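Local coordinates for protein probable M18-family aminopeptidase 1 (Thermotoga maritima, PDB 2GLF) that probably acts as a metal-dependent aminopeptidase of the M18 family, removing amino-terminal residues from peptides, and assembles from twelve copies of its chain, at residues E33-V37 against V67-I73; A74-V78 against L261-P266; L86-V90 against L446-L450; S95-K101 against F114-Y119; F100-P104 against D219-G223. All blocks are in the same frame, centred on the assembly; numbering follows the deposited sequence.

Contact 1: E33-V37 against V67-I73; sequences ERMTV and VNRGKAI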
# COMPACT_ATOMS: atom_id res chain seq x y z
N GLU A 33 -37.42 -14.21 25.38
CA GLU A 33 -38.73 -14.31 24.75
C GLU A 33 -39.65 -15.28 25.48
O GLU A 33 -40.86 -15.08 25.54
CB GLU A 33 -38.61 -14.69 23.27
CG GLU A 33 -38.22 -16.12 22.99
CD GLU A 33 -36.78 -16.42 23.33
OE1 GLU A 33 -36.38 -17.60 23.24
OE2 GLU A 33 -36.04 -15.47 23.67
N ARG A 34 -39.08 -16.34 26.05
CA ARG A 34 -39.89 -17.31 26.78
C ARG A 34 -40.41 -16.65 28.05
O ARG A 34 -41.51 -16.95 28.51
CB ARG A 34 -39.07 -18.55 27.13
CG ARG A 34 -38.37 -19.18 25.94
CD ARG A 34 -37.45 -20.32 26.35
NE ARG A 34 -38.19 -21.56 26.49
CZ ARG A 34 -38.15 -22.54 25.59
NH1 ARG A 34 -37.41 -22.42 24.50
NH2 ARG A 34 -38.88 -23.63 25.78
N MSE A 35 -39.63 -15.74 28.60
CA MSE A 35 -40.01 -15.03 29.82
C MSE A 35 -41.06 -13.97 29.54
O MSE A 35 -42.00 -13.79 30.32
CB MSE A 35 -38.78 -14.39 30.47
CG MSE A 35 -38.25 -15.14 31.67
SE MSE A 35 -36.48 -14.54 32.21
CE MSE A 35 -35.49 -15.88 31.25
N THR A 36 -40.89 -13.24 28.44
CA THR A 36 -41.84 -12.19 28.10
C THR A 36 -43.20 -12.82 27.85
O THR A 36 -44.21 -12.31 28.33
CB THR A 36 -41.41 -11.41 26.85
OG1 THR A 36 -40.01 -11.10 26.96
CG2 THR A 36 -42.20 -10.11 26.74
N VAL A 37 -43.23 -13.92 27.11
CA VAL A 37 -44.50 -14.59 26.85
C VAL A 37 -45.17 -14.93 28.17
O VAL A 37 -46.34 -14.59 28.38
CB VAL A 37 -44.30 -15.88 26.01
CG1 VAL A 37 -45.55 -16.76 26.10
CG2 VAL A 37 -44.04 -15.51 24.55
N VAL A 67 -50.90 -18.92 22.34
CA VAL A 67 -49.47 -18.97 22.61
C VAL A 67 -48.92 -19.91 21.55
O VAL A 67 -49.41 -21.02 21.42
CB VAL A 67 -49.19 -19.56 24.00
CG1 VAL A 67 -47.69 -19.56 24.27
CG2 VAL A 67 -49.93 -18.77 25.06
N ASN A 68 -47.92 -19.48 20.79
CA ASN A 68 -47.36 -20.34 19.76
C ASN A 68 -46.61 -21.52 20.38
O ASN A 68 -47.18 -22.60 20.55
CB ASN A 68 -46.43 -19.56 18.82
CG ASN A 68 -45.97 -20.39 17.64
OD1 ASN A 68 -45.58 -19.84 16.60
ND2 ASN A 68 -45.99 -21.70 17.79
N ARG A 69 -45.35 -21.32 20.73
CA ARG A 69 -44.60 -22.42 21.35
C ARG A 69 -43.88 -21.94 22.59
O ARG A 69 -42.76 -22.39 22.90
CB ARG A 69 -43.61 -23.03 20.35
CG ARG A 69 -44.25 -23.90 19.28
CD ARG A 69 -43.18 -24.49 18.37
NE ARG A 69 -43.69 -25.42 17.36
CZ ARG A 69 -44.55 -25.11 16.40
NH1 ARG A 69 -45.04 -23.88 16.30
NH2 ARG A 69 -44.92 -26.03 15.52
N GLY A 70 -44.53 -21.04 23.32
CA GLY A 70 -43.93 -20.50 24.53
C GLY A 70 -42.95 -19.42 24.16
O GLY A 70 -42.20 -18.93 25.00
N LYS A 71 -42.96 -19.03 22.88
CA LYS A 71 -42.06 -18.00 22.39
C LYS A 71 -42.80 -16.94 21.59
O LYS A 71 -42.24 -15.91 21.24
CB LYS A 71 -40.98 -18.64 21.51
CG LYS A 71 -40.10 -19.63 22.24
CD LYS A 71 -39.09 -20.25 21.29
CE LYS A 71 -38.19 -21.22 22.02
NZ LYS A 71 -37.17 -21.83 21.12
N ALA A 72 -44.07 -17.19 21.30
CA ALA A 72 -44.87 -16.23 20.55
C ALA A 72 -46.27 -16.25 21.11
O ALA A 72 -46.72 -17.26 21.65
CB ALA A 72 -44.88 -16.59 19.08
N ILE A 73 -46.98 -15.14 21.01
CA ILE A 73 -48.33 -15.10 21.54
C ILE A 73 -49.15 -13.98 20.93
O ILE A 73 -48.75 -12.81 20.92
CB ILE A 73 -48.29 -14.96 23.08
CG1 ILE A 73 -49.69 -15.06 23.66
CG2 ILE A 73 -47.61 -13.66 23.46
CD1 ILE A 73 -49.73 -14.99 25.17
O HOH W 1 -36.40 -18.71 20.21
O HOH W 2 -42.31 -19.46 27.65
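Val37 pushes both of its methyl groups against the segment Val67-Ile73, and this wedge is the apolar part of the contact. CG2 lies 3.5 Å from Lys71 C, beside the peptide link to Ala72, and also meets Ile73 CG2 at 4.2 Å. CG1, set anti to the backbone N (chi1 163°), faces the end of strand 64-67 instead and reaches Val67 CG1 at 4.0 Å. One turn back on the helix, Arg34 CA approaches Gly70 O at 3.3 Å; the angle of 162° at the hydrogen marks a CA-H...O contact. Between the two backbones the polar link is indirect: a water donates to Arg34 O at 2.8 Å and to Gly70 O at 2.7 Å. The segment connects the antiparallel neighbours 64-67 and 73-77 of the mixed sheet, so the first turn of helix 33-45 rests on the bend of a beta hairpin, where Gly70 takes a positive phi. Further out, Lys71 runs fully extended beside Glu33 and Arg34, all three side chains heading the same way, with Glu33 CG 4.0 Å from Lys71 CB. The cationic ends of Arg34 and Lys71 come together round one anion, since both form salt bridges with Glu224 OE2, although their exact spacing is doubtful. In the next shell a second subunit holds the same groups: Glu371 of that subunit forms a salt bridge with Arg34 NH2, and His369 of that subunit is hydrogen-bonded to Lys71 NZ.

Contact 2: A74-V78 against L261-P266; sequences AAFRV and LLSANP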
# COMPACT_ATOMS: atom_id res chain seq x y z
N ALA A 74 -50.31 -14.34 20.39
CA ALA A 74 -51.21 -13.38 19.77
C ALA A 74 -52.43 -13.21 20.68
O ALA A 74 -53.00 -14.19 21.16
CB ALA A 74 -51.62 -13.87 18.39
N ALA A 75 -52.82 -11.97 20.92
CA ALA A 75 -53.97 -11.69 21.76
C ALA A 75 -54.99 -10.86 21.00
O ALA A 75 -54.65 -9.81 20.45
CB ALA A 75 -53.54 -10.96 23.01
N PHE A 76 -56.23 -11.32 20.97
CA PHE A 76 -57.27 -10.58 20.27
C PHE A 76 -58.40 -10.17 21.20
O PHE A 76 -58.52 -10.65 22.33
CB PHE A 76 -57.87 -11.39 19.13
CG PHE A 76 -56.86 -11.94 18.17
CD1 PHE A 76 -56.42 -13.26 18.29
CD2 PHE A 76 -56.33 -11.15 17.16
CE1 PHE A 76 -55.47 -13.77 17.42
CE2 PHE A 76 -55.38 -11.65 16.28
CZ PHE A 76 -54.94 -12.96 16.40
N ARG A 77 -59.21 -9.26 20.69
CA ARG A 77 -60.40 -8.77 21.37
C ARG A 77 -61.39 -8.65 20.23
O ARG A 77 -61.68 -7.56 19.74
CB ARG A 77 -60.16 -7.41 22.04
CG ARG A 77 -59.46 -7.52 23.38
CD ARG A 77 -59.37 -6.18 24.07
NE ARG A 77 -60.68 -5.62 24.35
CZ ARG A 77 -60.89 -4.40 24.86
NH1 ARG A 77 -59.87 -3.62 25.15
NH2 ARG A 77 -62.13 -3.97 25.06
N VAL A 78 -61.87 -9.81 19.76
CA VAL A 78 -62.83 -9.87 18.68
C VAL A 78 -64.08 -9.20 19.21
O VAL A 78 -64.57 -9.55 20.29
CB VAL A 78 -63.14 -11.32 18.29
CG1 VAL A 78 -64.19 -11.35 17.21
CG2 VAL A 78 -61.88 -12.00 17.81
N LEU A 261 -53.92 -2.50 24.25
CA LEU A 261 -54.90 -3.55 23.99
C LEU A 261 -55.86 -3.68 25.15
O LEU A 261 -57.07 -3.75 24.97
CB LEU A 261 -54.21 -4.90 23.76
CG LEU A 261 -55.16 -6.10 23.58
CD1 LEU A 261 -55.91 -5.93 22.27
CD2 LEU A 261 -54.40 -7.41 23.58
N LEU A 262 -55.29 -3.71 26.36
CA LEU A 262 -56.08 -3.88 27.57
C LEU A 262 -56.99 -2.72 27.97
O LEU A 262 -58.02 -2.94 28.61
CB LEU A 262 -55.15 -4.20 28.75
CG LEU A 262 -54.28 -5.45 28.62
CD1 LEU A 262 -53.60 -5.72 29.95
CD2 LEU A 262 -55.13 -6.64 28.22
N SER A 263 -56.65 -1.49 27.59
CA SER A 263 -57.46 -0.36 27.99
C SER A 263 -58.18 0.35 26.86
O SER A 263 -58.77 1.41 27.05
CB SER A 263 -56.61 0.65 28.75
OG SER A 263 -55.65 1.24 27.89
N ALA A 264 -58.16 -0.23 25.68
CA ALA A 264 -58.82 0.40 24.56
C ALA A 264 -60.33 0.15 24.57
O ALA A 264 -60.81 -0.84 25.15
CB ALA A 264 -58.21 -0.09 23.25
N ASN A 265 -61.07 1.06 23.95
CA ASN A 265 -62.52 0.94 23.80
C ASN A 265 -62.66 0.75 22.30
O ASN A 265 -62.85 1.71 21.55
CB ASN A 265 -63.21 2.21 24.26
CG ASN A 265 -62.94 2.51 25.72
OD1 ASN A 265 -63.25 1.71 26.59
ND2 ASN A 265 -62.35 3.67 25.99
N PRO A 266 -62.54 -0.51 21.83
CA PRO A 266 -62.63 -0.87 20.42
C PRO A 266 -63.97 -0.57 19.77
O PRO A 266 -65.01 -0.55 20.43
CB PRO A 266 -62.35 -2.38 20.43
CG PRO A 266 -61.58 -2.58 21.70
CD PRO A 266 -62.31 -1.70 22.66
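Arg77 stretches from strand 73-77 to the C-terminal end of helix 248-263, its CB directed toward Leu261-Pro266. CG and CD slide past Leu261, pointing the opposite way to it; CD comes within 3.9 Å of Leu261 CD1. A bend at chi3 (61°) swings the guanidinium into the turn that follows the helix. There NH1 donates twice. Its bond to Leu261 O, 2.8 Å long, arrives nearly along the C=O axis and lies in the guanidinium plane, whereas the bond to Ala264 O, at 2.9 Å, is tilted 21° from that plane. NH2 adds a weak bond of 3.4 Å to the same Ala264 O. Pro266 covers one face of the guanidinium, with CG 3.6 Å above the plane over its centre, so the flat group is fixed by carbonyls at its edge and a proline ring on its face. Nearer the sheet, Ala75 CB packs on Leu261 CD2 at 3.7 Å. The carbonyls at the end of a helix carry partial negative charge, which would suit the cation. Helix 248-263 packing on the mixed sheet is consistent with the alpha/beta fold of the zinc exopeptidase clan, here with an arginine of the sheet binding carbonyls at the helix C-terminus.

Contact 3: L86-V90 against L446-L450; sequences LNLVV and LMEKL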
# COMPACT_ATOMS: atom_id res chain seq x y z
N LEU A 86 -59.46 -5.93 11.37
CA LEU A 86 -59.14 -5.56 12.74
C LEU A 86 -57.94 -4.64 12.80
O LEU A 86 -57.22 -4.47 11.82
CB LEU A 86 -58.91 -6.81 13.62
CG LEU A 86 -58.01 -7.98 13.23
CD1 LEU A 86 -58.11 -9.05 14.33
CD2 LEU A 86 -58.44 -8.58 11.90
N ASN A 87 -57.76 -4.00 13.95
CA ASN A 87 -56.64 -3.09 14.16
C ASN A 87 -55.59 -3.81 14.99
O ASN A 87 -55.72 -3.94 16.20
CB ASN A 87 -57.11 -1.82 14.88
CG ASN A 87 -57.74 -0.82 13.94
OD1 ASN A 87 -57.94 -1.10 12.75
ND2 ASN A 87 -58.05 0.37 14.47
N LEU A 88 -54.55 -4.29 14.31
CA LEU A 88 -53.48 -5.00 14.98
C LEU A 88 -52.21 -4.18 15.06
O LEU A 88 -51.84 -3.47 14.13
CB LEU A 88 -53.14 -6.28 14.22
CG LEU A 88 -54.19 -7.36 14.06
CD1 LEU A 88 -53.59 -8.47 13.20
CD2 LEU A 88 -54.63 -7.87 15.42
N VAL A 89 -51.54 -4.29 16.20
CA VAL A 89 -50.26 -3.63 16.39
C VAL A 89 -49.38 -4.85 16.67
O VAL A 89 -49.73 -5.69 17.51
CB VAL A 89 -50.30 -2.65 17.58
CG1 VAL A 89 -50.85 -3.35 18.80
CG2 VAL A 89 -48.93 -2.09 17.85
N VAL A 90 -48.27 -4.98 15.95
CA VAL A 90 -47.39 -6.13 16.14
C VAL A 90 -45.98 -5.76 16.53
O VAL A 90 -45.47 -4.71 16.12
CB VAL A 90 -47.32 -6.99 14.87
CG1 VAL A 90 -48.70 -7.48 14.51
CG2 VAL A 90 -46.74 -6.18 13.72
N LEU A 446 -55.06 4.46 18.09
CA LEU A 446 -55.00 3.98 16.71
C LEU A 446 -55.84 2.72 16.56
O LEU A 446 -56.40 2.47 15.49
CB LEU A 446 -53.56 3.69 16.29
CG LEU A 446 -52.76 4.88 15.76
CD1 LEU A 446 -51.34 4.45 15.50
CD2 LEU A 446 -53.40 5.42 14.48
N MSE A 447 -55.92 1.93 17.63
CA MSE A 447 -56.72 0.71 17.60
C MSE A 447 -58.18 1.12 17.67
O MSE A 447 -59.05 0.49 17.07
CB MSE A 447 -56.40 -0.17 18.80
CG MSE A 447 -54.95 -0.58 18.91
SE MSE A 447 -54.62 -1.53 20.56
CE MSE A 447 -54.03 -3.22 19.83
N GLU A 448 -58.43 2.20 18.41
CA GLU A 448 -59.77 2.73 18.61
C GLU A 448 -60.36 3.49 17.43
O GLU A 448 -61.55 3.35 17.13
CB GLU A 448 -59.80 3.67 19.83
CG GLU A 448 -59.75 2.98 21.18
CD GLU A 448 -59.67 3.97 22.34
OE1 GLU A 448 -59.81 3.54 23.51
OE2 GLU A 448 -59.47 5.19 22.09
N LYS A 449 -59.54 4.30 16.77
CA LYS A 449 -60.03 5.13 15.68
C LYS A 449 -59.71 4.72 14.24
O LYS A 449 -60.29 5.30 13.31
CB LYS A 449 -59.58 6.57 15.91
CG LYS A 449 -59.80 7.09 17.34
CD LYS A 449 -61.16 7.75 17.53
CE LYS A 449 -62.31 6.75 17.51
NZ LYS A 449 -62.35 5.87 18.71
N LEU A 450 -58.81 3.77 14.01
CA LEU A 450 -58.53 3.39 12.62
C LEU A 450 -59.66 2.56 12.03
O LEU A 450 -60.09 2.87 10.90
CB LEU A 450 -57.20 2.62 12.49
CG LEU A 450 -55.94 3.46 12.20
CD1 LEU A 450 -54.88 2.58 11.58
CD2 LEU A 450 -56.27 4.59 11.25
OXT LEU A 450 -60.09 1.60 12.70
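Asn87 and Met447 mark the closest backbone approach, their CA atoms 5.1 Å apart where strand 87-92 passes the last turn of helix 433-449. Asn87 has its CG anti to the carbonyl carbon (chi1 -81°), and the side chain runs to the very end of the protein chain. ND2 gives one hydrogen bond to Leu450 OXT, 3.0 Å long with 146° at the hydrogen, and another to Met447 O at 2.8 Å. Neither acceptor lies in the amide plane, and the amide approaches the Met447 carbonyl from above its plane, with a bent angle of 132° at the hydrogen. The Asn87 and Leu450 side chains cross at about a right angle. The apolar half is supplied by Val89, whose CG1 meets the terminal methyl of Met447, a selenomethionine, again in a nearly perpendicular crossing; that side chain also packs on Ile270 and Val272 of the adjacent strand. Leu450 N bonds back to Leu446 O at 3.1 Å. One buried amide nitrogen thus serves a helical carbonyl and the C-terminal carboxylate together, so a neutral donor, without an ion pair between the segments, ties the likely negative chain terminus to a central strand.

Contact 4: S95-K101 against F114-Y119; sequences SPRLDFK and FKTHYY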
# COMPACT_ATOMS: atom_id res chain seq x y z
N SER A 95 -34.55 -10.57 21.60
CA SER A 95 -33.55 -9.51 21.62
C SER A 95 -32.14 -10.05 21.47
O SER A 95 -31.86 -11.18 21.86
CB SER A 95 -33.62 -8.73 22.93
OG SER A 95 -34.78 -7.94 23.00
N PRO A 96 -31.23 -9.26 20.88
CA PRO A 96 -29.86 -9.77 20.74
C PRO A 96 -29.39 -10.33 22.08
O PRO A 96 -29.68 -9.78 23.15
CB PRO A 96 -29.09 -8.53 20.29
CG PRO A 96 -30.09 -7.86 19.38
CD PRO A 96 -31.38 -7.96 20.19
N ARG A 97 -28.68 -11.45 22.03
CA ARG A 97 -28.20 -12.11 23.23
C ARG A 97 -27.06 -13.05 22.87
O ARG A 97 -26.43 -12.92 21.82
CB ARG A 97 -29.33 -12.93 23.83
CG ARG A 97 -29.97 -13.89 22.82
CD ARG A 97 -31.17 -14.62 23.40
NE ARG A 97 -32.28 -14.73 22.45
CZ ARG A 97 -32.40 -15.66 21.52
NH1 ARG A 97 -31.47 -16.60 21.38
NH2 ARG A 97 -33.46 -15.67 20.71
N LEU A 98 -26.79 -13.99 23.77
CA LEU A 98 -25.77 -15.01 23.57
C LEU A 98 -26.45 -16.33 23.93
O LEU A 98 -27.15 -16.41 24.93
CB LEU A 98 -24.57 -14.79 24.49
CG LEU A 98 -23.74 -13.51 24.38
CD1 LEU A 98 -22.65 -13.53 25.45
CD2 LEU A 98 -23.13 -13.38 22.99
N ASP A 99 -26.26 -17.36 23.10
CA ASP A 99 -26.85 -18.67 23.37
C ASP A 99 -25.77 -19.69 23.69
O ASP A 99 -24.75 -19.73 23.02
CB ASP A 99 -27.62 -19.20 22.15
CG ASP A 99 -28.87 -18.40 21.83
OD1 ASP A 99 -29.43 -17.74 22.74
OD2 ASP A 99 -29.32 -18.46 20.66
N PHE A 100 -26.00 -20.50 24.72
CA PHE A 100 -25.06 -21.56 25.06
C PHE A 100 -25.05 -22.49 23.85
O PHE A 100 -26.10 -22.77 23.27
CB PHE A 100 -25.59 -22.36 26.26
CG PHE A 100 -25.15 -21.85 27.61
CD1 PHE A 100 -24.80 -20.52 27.81
CD2 PHE A 100 -25.13 -22.72 28.71
CE1 PHE A 100 -24.44 -20.06 29.08
CE2 PHE A 100 -24.78 -22.27 29.97
CZ PHE A 100 -24.44 -20.94 30.15
N LYS A 101 -23.88 -22.98 23.44
CA LYS A 101 -23.83 -23.91 22.31
C LYS A 101 -24.39 -25.24 22.81
O LYS A 101 -24.60 -25.42 24.01
CB LYS A 101 -22.40 -24.12 21.83
CG LYS A 101 -21.87 -23.03 20.93
CD LYS A 101 -20.55 -23.44 20.31
CE LYS A 101 -20.04 -22.39 19.34
NZ LYS A 101 -18.68 -22.74 18.86
N PHE A 114 -18.20 -21.81 29.41
CA PHE A 114 -19.44 -22.03 28.66
C PHE A 114 -19.26 -21.32 27.33
O PHE A 114 -19.20 -20.09 27.28
CB PHE A 114 -20.66 -21.42 29.37
CG PHE A 114 -21.12 -22.19 30.56
CD1 PHE A 114 -21.20 -21.57 31.80
CD2 PHE A 114 -21.48 -23.52 30.44
CE1 PHE A 114 -21.64 -22.27 32.91
CE2 PHE A 114 -21.93 -24.23 31.55
CZ PHE A 114 -22.01 -23.61 32.79
N LYS A 115 -19.16 -22.09 26.26
CA LYS A 115 -19.03 -21.49 24.95
C LYS A 115 -20.41 -21.02 24.50
O LYS A 115 -21.41 -21.69 24.73
CB LYS A 115 -18.49 -22.50 23.93
CG LYS A 115 -17.19 -23.18 24.31
CD LYS A 115 -16.58 -23.89 23.11
CE LYS A 115 -15.72 -22.95 22.27
NZ LYS A 115 -16.43 -21.74 21.75
N THR A 116 -20.47 -19.86 23.88
CA THR A 116 -21.75 -19.38 23.41
C THR A 116 -21.65 -19.13 21.92
O THR A 116 -20.60 -19.30 21.32
CB THR A 116 -22.15 -18.07 24.08
OG1 THR A 116 -21.32 -17.01 23.58
CG2 THR A 116 -21.99 -18.17 25.58
N HIS A 117 -22.77 -18.72 21.35
CA HIS A 117 -22.88 -18.39 19.94
C HIS A 117 -23.86 -17.22 20.00
O HIS A 117 -24.99 -17.38 20.43
CB HIS A 117 -23.47 -19.56 19.18
CG HIS A 117 -23.41 -19.41 17.70
ND1 HIS A 117 -23.89 -18.29 17.05
CD2 HIS A 117 -22.96 -20.24 16.73
CE1 HIS A 117 -23.74 -18.44 15.75
NE2 HIS A 117 -23.18 -19.62 15.52
N TYR A 118 -23.41 -16.03 19.61
CA TYR A 118 -24.27 -14.86 19.68
C TYR A 118 -25.48 -14.89 18.76
O TYR A 118 -25.45 -15.47 17.67
CB TYR A 118 -23.46 -13.58 19.47
CG TYR A 118 -22.99 -13.34 18.07
CD1 TYR A 118 -23.78 -12.62 17.17
CD2 TYR A 118 -21.75 -13.80 17.64
CE1 TYR A 118 -23.33 -12.36 15.87
CE2 TYR A 118 -21.30 -13.54 16.35
CZ TYR A 118 -22.09 -12.82 15.47
OH TYR A 118 -21.63 -12.57 14.20
N TYR A 119 -26.56 -14.27 19.22
CA TYR A 119 -27.82 -14.21 18.51
C TYR A 119 -28.15 -12.77 18.12
O TYR A 119 -28.15 -11.88 18.97
CB TYR A 119 -28.92 -14.75 19.40
CG TYR A 119 -30.31 -14.59 18.85
CD1 TYR A 119 -30.85 -15.51 17.97
CD2 TYR A 119 -31.10 -13.51 19.23
CE1 TYR A 119 -32.14 -15.36 17.48
CE2 TYR A 119 -32.39 -13.35 18.75
CZ TYR A 119 -32.90 -14.28 17.88
OH TYR A 119 -34.20 -14.15 17.43
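Arg97 and Asp99 pair with Tyr119 and His117 in a beta hairpin, strands 97-108 and 111-119, which belongs to an antiparallel sheet of six strands. The N-to-C directions of the short strand segments make 135°, an antiparallel pair that is strongly twisted. Hydrogen bonds run both ways in these two pairs, for instance Tyr119 N to Arg97 O at 2.9 Å, and Lys101 N continues the series to Lys115 O at 3.1 Å. Stacking occurs at both ends. With CG between the backbone N and the carbonyl carbon, and the chain bent at chi3, the guanidinium of Arg97 reaches flat over the Tyr119 ring in a cation-pi arrangement, centres 3.5 Å apart and planes 11° apart. Phe100 and Phe114 form an offset stack with ring centroids 4.5 Å apart and planes at 23°. Leu98 CD2 packs on Tyr118 CB at 3.5 Å. Among the charges, Lys101 and Lys115 share Glu182 as a salt-bridge partner, and Lys101 also reaches Asp340 of a second subunit. The Tyr119 hydroxyl is hydrogen-bonded to Asp94 OD1, and the side chain of Pro96 comes within about 5 Å of a bound manganese ion. Arg97 NH1 forms salt bridges with Glu226 and with Asp99 OD1; the latter oxygen, 2.7 Å from Arg97 NH1 and near the guanidinium plane, uses its syn lone pair.

Contact 5: F100-P104 against D219-G223; sequences FKPNP and DFVSG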
# COMPACT_ATOMS: atom_id res chain seq x y z
N PHE A 100 -26.00 -20.50 24.72
CA PHE A 100 -25.06 -21.56 25.06
C PHE A 100 -25.05 -22.49 23.85
O PHE A 100 -26.10 -22.77 23.27
CB PHE A 100 -25.59 -22.36 26.26
CG PHE A 100 -25.15 -21.85 27.61
CD1 PHE A 100 -24.80 -20.52 27.81
CD2 PHE A 100 -25.13 -22.72 28.71
CE1 PHE A 100 -24.44 -20.06 29.08
CE2 PHE A 100 -24.78 -22.27 29.97
CZ PHE A 100 -24.44 -20.94 30.15
N LYS A 101 -23.88 -22.98 23.44
CA LYS A 101 -23.83 -23.91 22.31
C LYS A 101 -24.39 -25.24 22.81
O LYS A 101 -24.60 -25.42 24.01
CB LYS A 101 -22.40 -24.12 21.83
CG LYS A 101 -21.87 -23.03 20.93
CD LYS A 101 -20.55 -23.44 20.31
CE LYS A 101 -20.04 -22.39 19.34
NZ LYS A 101 -18.68 -22.74 18.86
N PRO A 102 -24.64 -26.20 21.90
CA PRO A 102 -25.18 -27.49 22.35
C PRO A 102 -24.29 -28.15 23.42
O PRO A 102 -24.80 -28.68 24.41
CB PRO A 102 -25.26 -28.29 21.05
CG PRO A 102 -25.60 -27.22 20.05
CD PRO A 102 -24.63 -26.12 20.43
N ASN A 103 -22.98 -28.15 23.22
CA ASN A 103 -22.05 -28.70 24.22
C ASN A 103 -21.25 -27.49 24.68
O ASN A 103 -20.10 -27.31 24.26
CB ASN A 103 -21.11 -29.73 23.61
CG ASN A 103 -21.85 -30.90 22.99
OD1 ASN A 103 -22.75 -31.47 23.60
ND2 ASN A 103 -21.46 -31.27 21.78
N PRO A 104 -21.84 -26.65 25.55
CA PRO A 104 -21.21 -25.44 26.08
C PRO A 104 -20.08 -25.63 27.10
O PRO A 104 -19.20 -24.78 27.19
CB PRO A 104 -22.39 -24.70 26.69
CG PRO A 104 -23.18 -25.82 27.28
CD PRO A 104 -23.16 -26.86 26.17
N ASP A 219 -27.64 -33.11 28.55
CA ASP A 219 -28.89 -32.38 28.65
C ASP A 219 -28.82 -30.97 28.07
O ASP A 219 -29.85 -30.38 27.77
CB ASP A 219 -29.37 -32.32 30.10
CG ASP A 219 -29.87 -33.66 30.60
OD1 ASP A 219 -30.18 -33.76 31.80
OD2 ASP A 219 -29.94 -34.61 29.80
N PHE A 220 -27.61 -30.43 27.92
CA PHE A 220 -27.48 -29.09 27.35
C PHE A 220 -27.91 -29.12 25.89
O PHE A 220 -28.42 -28.12 25.38
CB PHE A 220 -26.04 -28.58 27.44
CG PHE A 220 -25.65 -28.11 28.80
CD1 PHE A 220 -24.70 -28.79 29.55
CD2 PHE A 220 -26.25 -26.97 29.35
CE1 PHE A 220 -24.34 -28.34 30.82
CE2 PHE A 220 -25.89 -26.52 30.62
CZ PHE A 220 -24.94 -27.20 31.36
N VAL A 221 -27.70 -30.25 25.23
CA VAL A 221 -28.07 -30.40 23.83
C VAL A 221 -29.55 -30.07 23.69
O VAL A 221 -29.93 -29.08 23.06
CB VAL A 221 -27.85 -31.83 23.34
CG1 VAL A 221 -28.18 -31.92 21.86
CG2 VAL A 221 -26.41 -32.26 23.58
N SER A 222 -30.38 -30.90 24.31
CA SER A 222 -31.83 -30.72 24.30
C SER A 222 -32.15 -29.59 25.27
O SER A 222 -32.90 -29.78 26.23
CB SER A 222 -32.53 -32.00 24.74
OG SER A 222 -32.04 -32.44 26.00
N GLY A 223 -31.55 -28.43 25.02
CA GLY A 223 -31.79 -27.30 25.88
C GLY A 223 -31.49 -25.97 25.21
O GLY A 223 -30.80 -25.92 24.19
O HOH W 3 -28.35 -23.79 24.45
O HOH W 4 -27.08 -25.94 25.51
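Pro104 and Phe220 are set face-on: the proline CG sits over one face of the phenyl ring, 4.0 Å from its centroid and 22° off the normal, shifted toward the rim. This CH-pi contact is backed by Pro104 CD, which lies 3.6 Å from Phe220 CB, and the two side chains cross at a slant. A chi1 of -77° places the Phe220 ring beside its own backbone N, and from there it also approaches Phe100. That second aromatic neighbour is met differently, for Phe220 CE2 comes to the edge of the Phe100 ring, 4.3 Å from Phe100 CD2. On the other flank, Asn103 and Val221 lie side by side and point the same way, with Asn103 OD1 3.7 Å from Val221 CG2. The backbones come closest at Pro102 and Val221, CA atoms 4.4 Å apart, yet no hydrogen bond joins the segments directly. Two waters lie between them, each within hydrogen-bonding reach of both segments but with further acceptors nearby. One is 2.7 Å from Phe100 O and, at longer range, near Gly223 O; the other sits 2.9 Å from Lys101 O and 2.6 Å from Phe220 O. An inverse gamma turn centred on Ser222 leads the chain into strand 223-229, which lies beside strand 97-108 in the antiparallel sheet. The loop after helix 200-213 packs into the corner where strand 97-108 turns at Pro102 and Asn103; strand 132-139 adds Leu138 against Phe220, while Asn343 of a second subunit packs on Pro102.

Contacts 2 and 3, with centres 9 Å apart, share the mixed sheet and meet through a probable hydrogen bond between Asn265 N and Glu448 OE1, 2.8 Å long. Contacts 4 and 5 share Phe100 and Lys101; a probable hydrogen bond from Lys115 N to Pro104 O, 2.8 Å long, joins them again. Contacts 3 and 5 lie farthest apart, about 41 Å between centres. Contact 1 adjoins contact 2 in sequence and touches contact 4 through a long, weak ion pair, Glu33 OE2 to Arg97 NH2 at 3.9 Å. Contact 4 is nearest the two-manganese site, one ion bound by His92, Asp249 and Asp326, the other by Asp249, Glu279 and His425: its Pro96 side chain is about 5 Å from an ion, against about 13 Å for side chains of contacts 1 and 3.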